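Local coordinates for protein guanine deaminase (Escherichia coli, PDB 6OHB) that catalyses the zinc-dependent hydrolytic deamination of guanine to xanthine and ammonia, the first step of guanine breakdown, at residues A[150-155]-A[161-166]; A[199-204]-A[428-433]; A[404-409]-A[413-418]. All blocks are in the same frame, centred on the assembly; numbering follows the deposited sequence.

Contact 1 (A[150-155]-A[161-166]); sequences DALFEA and MRMIAG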
loop_
_atom_site.group_PDB
_atom_site.type_symbol
_atom_site.label_atom_id
_atom_site.label_comp_id
_atom_site.label_asym_id
_atom_site.label_seq_id
_atom_site.Cartn_x
_atom_site.Cartn_y
_atom_site.Cartn_z
ATOM N N ASP A 150 -26.345 5.199 -17.927
ATOM C CA ASP A 150 -26.622 4.420 -19.134
ATOM C C ASP A 150 -25.337 3.894 -19.765
ATOM O O ASP A 150 -25.267 2.728 -20.168
ATOM C CB ASP A 150 -27.397 5.262 -20.143
ATOM C CG ASP A 150 -28.894 5.135 -19.974
ATOM O OD1 ASP A 150 -29.359 4.025 -19.643
ATOM O OD2 ASP A 150 -29.604 6.140 -20.195
ATOM N N ALA A 151 -24.319 4.749 -19.889
ATOM C CA ALA A 151 -23.055 4.319 -20.485
ATOM C C ALA A 151 -22.403 3.214 -19.661
ATOM O O ALA A 151 -21.898 2.222 -20.212
ATOM C CB ALA A 151 -22.112 5.514 -20.623
ATOM N N LEU A 152 -22.395 3.375 -18.335
ATOM C CA LEU A 152 -21.815 2.366 -17.455
ATOM C C LEU A 152 -22.549 1.034 -17.580
ATOM O O LEU A 152 -21.922 -0.031 -17.686
ATOM C CB LEU A 152 -21.842 2.861 -16.011
ATOM C CG LEU A 152 -21.327 1.855 -14.985
ATOM C CD1 LEU A 152 -19.816 1.736 -15.097
ATOM C CD2 LEU A 152 -21.745 2.251 -13.578
ATOM N N PHE A 153 -23.886 1.076 -17.560
ATOM C CA PHE A 153 -24.676 -0.145 -17.678
ATOM C C PHE A 153 -24.481 -0.799 -19.042
ATOM O O PHE A 153 -24.466 -2.029 -19.147
ATOM C CB PHE A 153 -26.151 0.154 -17.419
ATOM C CG PHE A 153 -26.561 -0.020 -15.984
ATOM C CD1 PHE A 153 -26.181 -1.145 -15.271
ATOM C CD2 PHE A 153 -27.326 0.940 -15.348
ATOM C CE1 PHE A 153 -26.558 -1.309 -13.951
ATOM C CE2 PHE A 153 -27.708 0.782 -14.027
ATOM C CZ PHE A 153 -27.323 -0.342 -13.328
ATOM N N GLU A 154 -24.320 0.005 -20.099
ATOM C CA GLU A 154 -24.056 -0.562 -21.419
ATOM C C GLU A 154 -22.745 -1.333 -21.418
ATOM O O GLU A 154 -22.672 -2.473 -21.904
ATOM C CB GLU A 154 -23.985 0.551 -22.464
ATOM C CG GLU A 154 -25.297 1.105 -22.964
ATOM C CD GLU A 154 -25.095 1.925 -24.225
ATOM O OE1 GLU A 154 -26.044 2.611 -24.657
ATOM O OE2 GLU A 154 -23.976 1.884 -24.785
ATOM N N ALA A 155 -21.697 -0.722 -20.852
ATOM C CA ALA A 155 -20.402 -1.392 -20.783
ATOM C C ALA A 155 -20.487 -2.682 -19.974
ATOM O O ALA A 155 -19.936 -3.714 -20.377
ATOM C CB ALA A 155 -19.352 -0.451 -20.188
ATOM N N MET A 161 -21.901 -8.802 -17.162
ATOM C CA MET A 161 -21.383 -8.667 -15.811
ATOM C C MET A 161 -22.536 -8.497 -14.827
ATOM O O MET A 161 -23.572 -7.908 -15.153
ATOM C CB MET A 161 -20.448 -7.457 -15.746
ATOM C CG MET A 161 -19.767 -7.209 -14.417
ATOM S SD MET A 161 -18.673 -5.767 -14.537
ATOM C CE MET A 161 -17.096 -6.487 -14.101
ATOM N N ARG A 162 -22.369 -9.043 -13.620
ATOM C CA ARG A 162 -23.298 -8.765 -12.527
ATOM C C ARG A 162 -22.795 -7.545 -11.766
ATOM O O ARG A 162 -21.781 -7.614 -11.063
ATOM C CB ARG A 162 -23.460 -9.959 -11.588
ATOM C CG ARG A 162 -24.550 -9.722 -10.541
ATOM C CD ARG A 162 -24.977 -10.999 -9.828
ATOM N NE ARG A 162 -25.723 -11.919 -10.692
ATOM C CZ ARG A 162 -27.037 -11.866 -10.902
ATOM N NH1 ARG A 162 -27.775 -10.930 -10.320
ATOM N NH2 ARG A 162 -27.619 -12.757 -11.698
ATOM N N MET A 163 -23.513 -6.434 -11.896
ATOM C CA MET A 163 -23.120 -5.169 -11.305
ATOM C C MET A 163 -24.353 -4.466 -10.755
ATOM O O MET A 163 -25.408 -4.453 -11.394
ATOM C CB MET A 163 -22.424 -4.272 -12.341
ATOM C CG MET A 163 -22.356 -2.801 -11.958
ATOM S SD MET A 163 -21.621 -1.777 -13.242
ATOM C CE MET A 163 -19.957 -2.443 -13.295
ATOM N N ILE A 164 -24.207 -3.868 -9.579
ATOM C CA ILE A 164 -25.232 -3.010 -9.002
ATOM C C ILE A 164 -24.768 -1.568 -9.151
ATOM O O ILE A 164 -23.653 -1.219 -8.742
ATOM C CB ILE A 164 -25.486 -3.355 -7.526
ATOM C CG1 ILE A 164 -25.500 -4.869 -7.321
ATOM C CG2 ILE A 164 -26.788 -2.717 -7.045
ATOM C CD1 ILE A 164 -25.661 -5.281 -5.873
ATOM N N ALA A 165 -25.617 -0.733 -9.743
ATOM C CA ALA A 165 -25.289 0.665 -9.962
ATOM C C ALA A 165 -26.573 1.480 -9.910
ATOM O O ALA A 165 -27.683 0.938 -9.918
ATOM C CB ALA A 165 -24.558 0.859 -11.294
ATOM N N GLY A 166 -26.413 2.795 -9.854
ATOM C CA GLY A 166 -27.559 3.680 -9.813
ATOM C C GLY A 166 -27.135 5.120 -9.983
ATOM O O GLY A 166 -25.960 5.468 -9.825
#
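F153 and L152, neighbours on helix 146-158, close together on A165 of the strand that follows. The tightest fit is at the end of the F153 ring, where CZ comes within 3.6 Å of A165 CB, approaching obliquely. At the ring's edge, near its plane, the carbonyl oxygen M163 O lies 4.2 Å from F153 CE1. L152 reaches the same methyl with one branch, its CD2 standing 3.9 Å from A165 CB. With CG anti to the backbone N (chi1 177°), L152 also meets M163, its CG 4.0 Å from M163 SD, the two side chains crossing at a slant. Replacing F153 by an alanine would probably open a gap beside the A165 methyl and leave W196 without its stacking partner. Packing fades toward the other side of the helix, where E154 is exposed and D150 and A151 partly so, none of them meeting the strand. The contact belongs to a beta-alpha-beta unit of the TIM-barrel-like amidohydrolase fold: I164 and A165 pair with strands 135-141 and 203-208 respectively, L152 and M163 both touch V140, and helices 116-132 and 182-196 flank helix 146-158.

Contact 2 (A[199-204]-A[428-433]); sequences NGRLLY and TYVDGR
A beta hairpin, strands 425-430 and 433-437, here brings its turn against the loop that leads into strand 203-208 of the amidohydrolase barrel. The hairpin reverses through a type I' turn from V430 to R433, with D431 and G432 both at positive phi and backbone bonds joining V430 and R433 in both directions. Across the contact, a type II' turn from N199 to L202, with G200 at its second position, presents R201.

R201 makes the whole approach from its side. Its chain bends at chi3 (74°), and NH1 at its end arrives beside the hairpin turn, 3.8 Å from V430 CG1. That methyl lies in the guanidinium plane, at the edge of the group. The same NH1 is also 3.8 Å from D431 CB.

R201 NH1 and D431 OD1, 4.4 Å apart, are too far for a salt bridge, and the oxygen lies well out of the guanidinium plane, so only the charges attract. The stronger ties run through residues nearby: R201 NH2 forms salt bridges with D387 and E385, and NH1 bonds to the N160 carbonyl. D431 is drawn into the same network, its backbone N bonding to D387 and its OD2 to the N160 side chain. D387 and N160 therefore each serve both turns, and the surrounding acids would be expected to help balance the arginine's charge in this largely buried spot. On the hairpin itself, D431 also forms a salt bridge with R433, 3.5 Å from D431 OD2 to R433 NH1, whose hydrogen bond is weak.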
loop_
_atom_site.group_PDB
_atom_site.type_symbol
_atom_site.label_atom_id
_atom_site.label_comp_id
_atom_site.label_asym_id
_atom_site.label_seq_id
_atom_site.Cartn_x
_atom_site.Cartn_y
_atom_site.Cartn_z
ATOM N N ASN A 199 -32.048 -6.419 -15.765
ATOM C CA ASN A 199 -31.699 -6.588 -17.178
ATOM C C ASN A 199 -30.455 -7.468 -17.246
ATOM O O ASN A 199 -29.336 -7.011 -17.004
ATOM C CB ASN A 199 -31.476 -5.235 -17.845
ATOM C CG ASN A 199 -31.206 -5.345 -19.338
ATOM O OD1 ASN A 199 -30.809 -6.393 -19.842
ATOM N ND2 ASN A 199 -31.413 -4.246 -20.052
ATOM N N GLY A 200 -30.649 -8.737 -17.581
ATOM C CA GLY A 200 -29.554 -9.687 -17.491
ATOM C C GLY A 200 -29.152 -9.865 -16.039
ATOM O O GLY A 200 -29.992 -10.101 -15.163
ATOM N N ARG A 201 -27.857 -9.744 -15.769
ATOM C CA ARG A 201 -27.341 -9.845 -14.414
ATOM C C ARG A 201 -27.172 -8.478 -13.762
ATOM O O ARG A 201 -26.629 -8.388 -12.658
ATOM C CB ARG A 201 -26.011 -10.607 -14.406
ATOM C CG ARG A 201 -26.107 -12.056 -14.886
ATOM C CD ARG A 201 -24.716 -12.656 -15.100
ATOM N NE ARG A 201 -24.053 -12.960 -13.832
ATOM C CZ ARG A 201 -22.740 -12.909 -13.633
ATOM N NH1 ARG A 201 -21.917 -12.560 -14.614
ATOM N NH2 ARG A 201 -22.246 -13.203 -12.440
ATOM N N LEU A 202 -27.643 -7.419 -14.411
ATOM C CA LEU A 202 -27.523 -6.077 -13.867
ATOM C C LEU A 202 -28.566 -5.843 -12.780
ATOM O O LEU A 202 -29.634 -6.466 -12.765
ATOM C CB LEU A 202 -27.685 -5.035 -14.974
ATOM C CG LEU A 202 -26.681 -5.136 -16.122
ATOM C CD1 LEU A 202 -26.988 -4.107 -17.197
ATOM C CD2 LEU A 202 -25.255 -4.967 -15.605
ATOM N N LEU A 203 -28.237 -4.943 -11.857
ATOM C CA LEU A 203 -29.107 -4.601 -10.741
ATOM C C LEU A 203 -28.980 -3.113 -10.453
ATOM O O LEU A 203 -27.920 -2.516 -10.661
ATOM C CB LEU A 203 -28.758 -5.414 -9.485
ATOM C CG LEU A 203 -28.789 -6.940 -9.625
ATOM C CD1 LEU A 203 -28.036 -7.621 -8.491
ATOM C CD2 LEU A 203 -30.227 -7.435 -9.692
ATOM N N TYR A 204 -30.066 -2.514 -9.969
ATOM C CA TYR A 204 -30.106 -1.081 -9.706
ATOM C C TYR A 204 -30.101 -0.802 -8.208
ATOM O O TYR A 204 -30.723 -1.525 -7.425
ATOM C CB TYR A 204 -31.330 -0.421 -10.354
ATOM C CG TYR A 204 -31.279 1.093 -10.275
ATOM C CD1 TYR A 204 -31.725 1.767 -9.137
ATOM C CD2 TYR A 204 -30.773 1.845 -11.324
ATOM C CE1 TYR A 204 -31.666 3.142 -9.055
ATOM C CE2 TYR A 204 -30.714 3.219 -11.249
ATOM C CZ TYR A 204 -31.160 3.862 -10.112
ATOM O OH TYR A 204 -31.102 5.231 -10.029
ATOM N N THR A 428 -9.349 -13.431 -15.940
ATOM C CA THR A 428 -10.638 -13.141 -15.323
ATOM C C THR A 428 -11.753 -13.678 -16.212
ATOM O O THR A 428 -11.833 -13.329 -17.402
ATOM C CB THR A 428 -10.832 -11.638 -15.064
ATOM O OG1 THR A 428 -9.792 -11.166 -14.199
ATOM C CG2 THR A 428 -12.180 -11.377 -14.394
ATOM N N TYR A 429 -12.620 -14.499 -15.609
ATOM C CA TYR A 429 -13.789 -15.084 -16.247
ATOM C C TYR A 429 -15.045 -14.448 -15.664
ATOM O O TYR A 429 -15.211 -14.396 -14.436
ATOM C CB TYR A 429 -13.841 -16.602 -16.024
ATOM C CG TYR A 429 -12.891 -17.425 -16.873
ATOM C CD1 TYR A 429 -11.527 -17.473 -16.587
ATOM C CD2 TYR A 429 -13.362 -18.173 -17.952
ATOM C CE1 TYR A 429 -10.653 -18.235 -17.363
ATOM C CE2 TYR A 429 -12.497 -18.935 -18.732
ATOM C CZ TYR A 429 -11.145 -18.964 -18.432
ATOM O OH TYR A 429 -10.289 -19.723 -19.204
ATOM N N VAL A 430 -15.934 -13.992 -16.541
ATOM C CA VAL A 430 -17.230 -13.452 -16.146
ATOM C C VAL A 430 -18.307 -14.177 -16.943
ATOM O O VAL A 430 -18.189 -14.318 -18.166
ATOM C CB VAL A 430 -17.307 -11.930 -16.373
ATOM C CG1 VAL A 430 -18.746 -11.454 -16.368
ATOM C CG2 VAL A 430 -16.495 -11.197 -15.308
ATOM N N ASP A 431 -19.352 -14.637 -16.248
ATOM C CA ASP A 431 -20.442 -15.390 -16.877
ATOM C C ASP A 431 -19.903 -16.622 -17.613
ATOM O O ASP A 431 -20.326 -16.943 -18.725
ATOM C CB ASP A 431 -21.265 -14.493 -17.809
ATOM C CG ASP A 431 -22.549 -15.158 -18.279
ATOM O OD1 ASP A 431 -23.283 -15.708 -17.429
ATOM O OD2 ASP A 431 -22.822 -15.126 -19.500
ATOM N N GLY A 432 -18.909 -17.277 -17.014
ATOM C CA GLY A 432 -18.323 -18.456 -17.613
ATOM C C GLY A 432 -17.476 -18.179 -18.831
ATOM O O GLY A 432 -17.099 -19.118 -19.536
ATOM N N ARG A 433 -17.146 -16.923 -19.084
ATOM C CA ARG A 433 -16.450 -16.516 -20.293
ATOM C C ARG A 433 -15.173 -15.779 -19.913
ATOM O O ARG A 433 -15.176 -14.942 -19.004
ATOM C CB ARG A 433 -17.363 -15.613 -21.132
ATOM C CG ARG A 433 -16.946 -15.396 -22.568
ATOM C CD ARG A 433 -18.122 -14.841 -23.366
ATOM N NE ARG A 433 -19.270 -15.749 -23.350
ATOM C CZ ARG A 433 -20.415 -15.515 -22.713
ATOM N NH1 ARG A 433 -20.583 -14.389 -22.025
ATOM N NH2 ARG A 433 -21.396 -16.412 -22.760
#

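Contact 3 (A[404-409]-A[413-418]); sequences DNSVSL and LFVMMT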
loop_
_atom_site.group_PDB
_atom_site.type_symbol
_atom_site.label_atom_id
_atom_site.label_comp_id
_atom_site.label_asym_id
_atom_site.label_seq_id
_atom_site.Cartn_x
_atom_site.Cartn_y
_atom_site.Cartn_z
ATOM N N ASP A 404 7.333 -19.456 -1.683
ATOM C CA ASP A 404 8.098 -20.668 -1.414
ATOM C C ASP A 404 8.398 -20.814 0.071
ATOM O O ASP A 404 8.354 -21.924 0.614
ATOM C CB ASP A 404 9.410 -20.656 -2.194
ATOM C CG ASP A 404 9.211 -20.753 -3.688
ATOM O OD1 ASP A 404 8.163 -21.292 -4.115
ATOM O OD2 ASP A 404 10.116 -20.291 -4.423
ATOM N N ASN A 405 8.723 -19.709 0.744
ATOM C CA ASN A 405 9.119 -19.789 2.144
ATOM C C ASN A 405 7.942 -19.946 3.095
ATOM O O ASN A 405 8.152 -20.114 4.300
ATOM C CB ASN A 405 9.913 -18.533 2.516
ATOM C CG ASN A 405 11.048 -18.828 3.457
ATOM O OD1 ASN A 405 12.065 -19.403 3.061
ATOM N ND2 ASN A 405 10.882 -18.445 4.720
ATOM N N SER A 406 6.726 -19.983 2.573
ATOM C CA SER A 406 5.531 -20.168 3.375
ATOM C C SER A 406 5.138 -21.636 3.369
ATOM O O SER A 406 5.136 -22.287 2.322
ATOM C CB SER A 406 4.383 -19.311 2.842
ATOM O OG SER A 406 4.658 -17.930 3.007
ATOM N N VAL A 407 4.800 -22.156 4.543
ATOM C CA VAL A 407 4.444 -23.563 4.677
ATOM C C VAL A 407 2.935 -23.760 4.773
ATOM O O VAL A 407 2.396 -24.693 4.179
ATOM C CB VAL A 407 5.165 -24.188 5.891
ATOM C CG1 VAL A 407 6.593 -24.563 5.514
ATOM C CG2 VAL A 407 5.151 -23.235 7.082
ATOM N N SER A 408 2.239 -22.885 5.489
ATOM C CA SER A 408 0.799 -23.005 5.665
ATOM C C SER A 408 0.043 -22.228 4.588
ATOM O O SER A 408 0.583 -21.332 3.933
ATOM C CB SER A 408 0.392 -22.519 7.053
ATOM O OG SER A 408 0.333 -21.110 7.084
ATOM N N LEU A 409 -1.226 -22.604 4.403
ATOM C CA LEU A 409 -2.079 -21.932 3.425
ATOM C C LEU A 409 -2.373 -20.495 3.835
ATOM O O LEU A 409 -2.470 -19.608 2.976
ATOM C CB LEU A 409 -3.378 -22.716 3.233
ATOM C CG LEU A 409 -4.442 -22.107 2.316
ATOM C CD1 LEU A 409 -3.894 -21.874 0.909
ATOM C CD2 LEU A 409 -5.669 -23.003 2.263
ATOM N N LEU A 413 -1.903 -17.105 1.552
ATOM C CA LEU A 413 -2.906 -16.054 1.390
ATOM C C LEU A 413 -2.378 -14.712 1.886
ATOM O O LEU A 413 -2.646 -13.666 1.280
ATOM C CB LEU A 413 -4.186 -16.428 2.134
ATOM C CG LEU A 413 -5.076 -17.521 1.536
ATOM C CD1 LEU A 413 -6.279 -17.766 2.433
ATOM C CD2 LEU A 413 -5.525 -17.133 0.133
ATOM N N PHE A 414 -1.620 -14.722 2.985
ATOM C CA PHE A 414 -1.057 -13.487 3.516
ATOM C C PHE A 414 -0.034 -12.892 2.554
ATOM O O PHE A 414 0.016 -11.669 2.371
ATOM C CB PHE A 414 -0.433 -13.758 4.887
ATOM C CG PHE A 414 -0.053 -12.516 5.635
ATOM C CD1 PHE A 414 -1.020 -11.753 6.269
ATOM C CD2 PHE A 414 1.274 -12.114 5.712
ATOM C CE1 PHE A 414 -0.678 -10.604 6.963
ATOM C CE2 PHE A 414 1.627 -10.965 6.404
ATOM C CZ PHE A 414 0.650 -10.208 7.032
ATOM N N VAL A 415 0.799 -13.741 1.945
ATOM C CA VAL A 415 1.759 -13.269 0.949
ATOM C C VAL A 415 1.023 -12.592 -0.196
ATOM O O VAL A 415 1.369 -11.481 -0.624
ATOM C CB VAL A 415 2.618 -14.441 0.438
ATOM C CG1 VAL A 415 3.362 -14.056 -0.842
ATOM C CG2 VAL A 415 3.578 -14.916 1.508
ATOM N N MET A 416 -0.026 -13.249 -0.690
ATOM C CA MET A 416 -0.831 -12.672 -1.761
ATOM C C MET A 416 -1.441 -11.336 -1.340
ATOM O O MET A 416 -1.503 -10.390 -2.136
ATOM C CB MET A 416 -1.915 -13.664 -2.153
ATOM C CG MET A 416 -2.544 -13.445 -3.498
ATOM S SD MET A 416 -3.377 -14.972 -3.950
ATOM C CE MET A 416 -4.707 -14.966 -2.748
ATOM N N MET A 417 -1.884 -11.237 -0.085
ATOM C CA MET A 417 -2.560 -10.027 0.372
ATOM C C MET A 417 -1.589 -8.862 0.510
ATOM O O MET A 417 -1.919 -7.722 0.164
ATOM C CB MET A 417 -3.245 -10.294 1.708
ATOM C CG MET A 417 -4.106 -9.165 2.216
ATOM S SD MET A 417 -4.616 -9.465 3.920
ATOM C CE MET A 417 -3.068 -9.164 4.770
ATOM N N THR A 418 -0.390 -9.124 1.013
ATOM C CA THR A 418 0.518 -8.027 1.311
ATOM C C THR A 418 1.364 -7.627 0.114
ATOM O O THR A 418 1.801 -6.472 0.041
ATOM C CB THR A 418 1.434 -8.390 2.483
ATOM O OG1 THR A 418 2.179 -9.575 2.172
ATOM C CG2 THR A 418 0.614 -8.613 3.753
#
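With OG anti to its own carbonyl carbon (chi1 -67°), S406 brings OG against helix 409-419, while V415 turns CG2 to meet it, the other methyl, CG1, being anti to the backbone N (chi1 165°). The two side chains touch where S406 OG lies 3.5 Å from V415 CG2. This is a polar atom against a methyl, so it adds packing but no bond; the hydroxyl finds its polar partner in the backbone carbonyl of R402, in the last turn of the preceding helix 397-404.

Where the loop ends, the backbone itself makes the connection. L413 N bonds to L409 O over 2.9 Å, nearly straight at the hydrogen (169°), as the first turn of the new helix closes. The same oxygen is approached by the side chain of L413, whose CG stands 3.6 Å from L409 O.

One turn later, F414 O accepts two bonds from T418: the backbone N and OG1, the latter 3.0 Å away, arrive from opposite faces of the carbonyl plane. T418 CG2 meanwhile sits over one face of the F414 ring, toward its rim, and Y344 meets that ring edge-to-face.

Beyond the loop, V91 of the second subunit packs on both S406 and V415, placing this joint at the dimer interface. The arrangement is that of a helix-loop-helix connection, with S408 as N-cap: its side chain accepts the backbone N-H of D411 and caps the start of helix 409-419.

In the fold
Contacts 1 and 2 are neighbours, their centres 10 Å apart, and they meet directly: strands 164-169 and 203-208 pair side by side, with M163 O 2.9 Å from L203 N in a probable hydrogen bond. Both segments of contact 1 come before those of contact 2 in the chain, and contact 2 then spans more than 220 residues to tie the barrel to the C-terminal hairpin. Contact 3 falls within that span, just ahead of the hairpin, since helix 409-419 is followed directly by strand 425-430. In space it is remote, its centre about 35 Å from that of contact 1, across the chain's centre. The barrel wall and the hairpin thus meet in one place, while the subunit interface of contact 3 lies apart, its centre about 31 Å from that of contact 2.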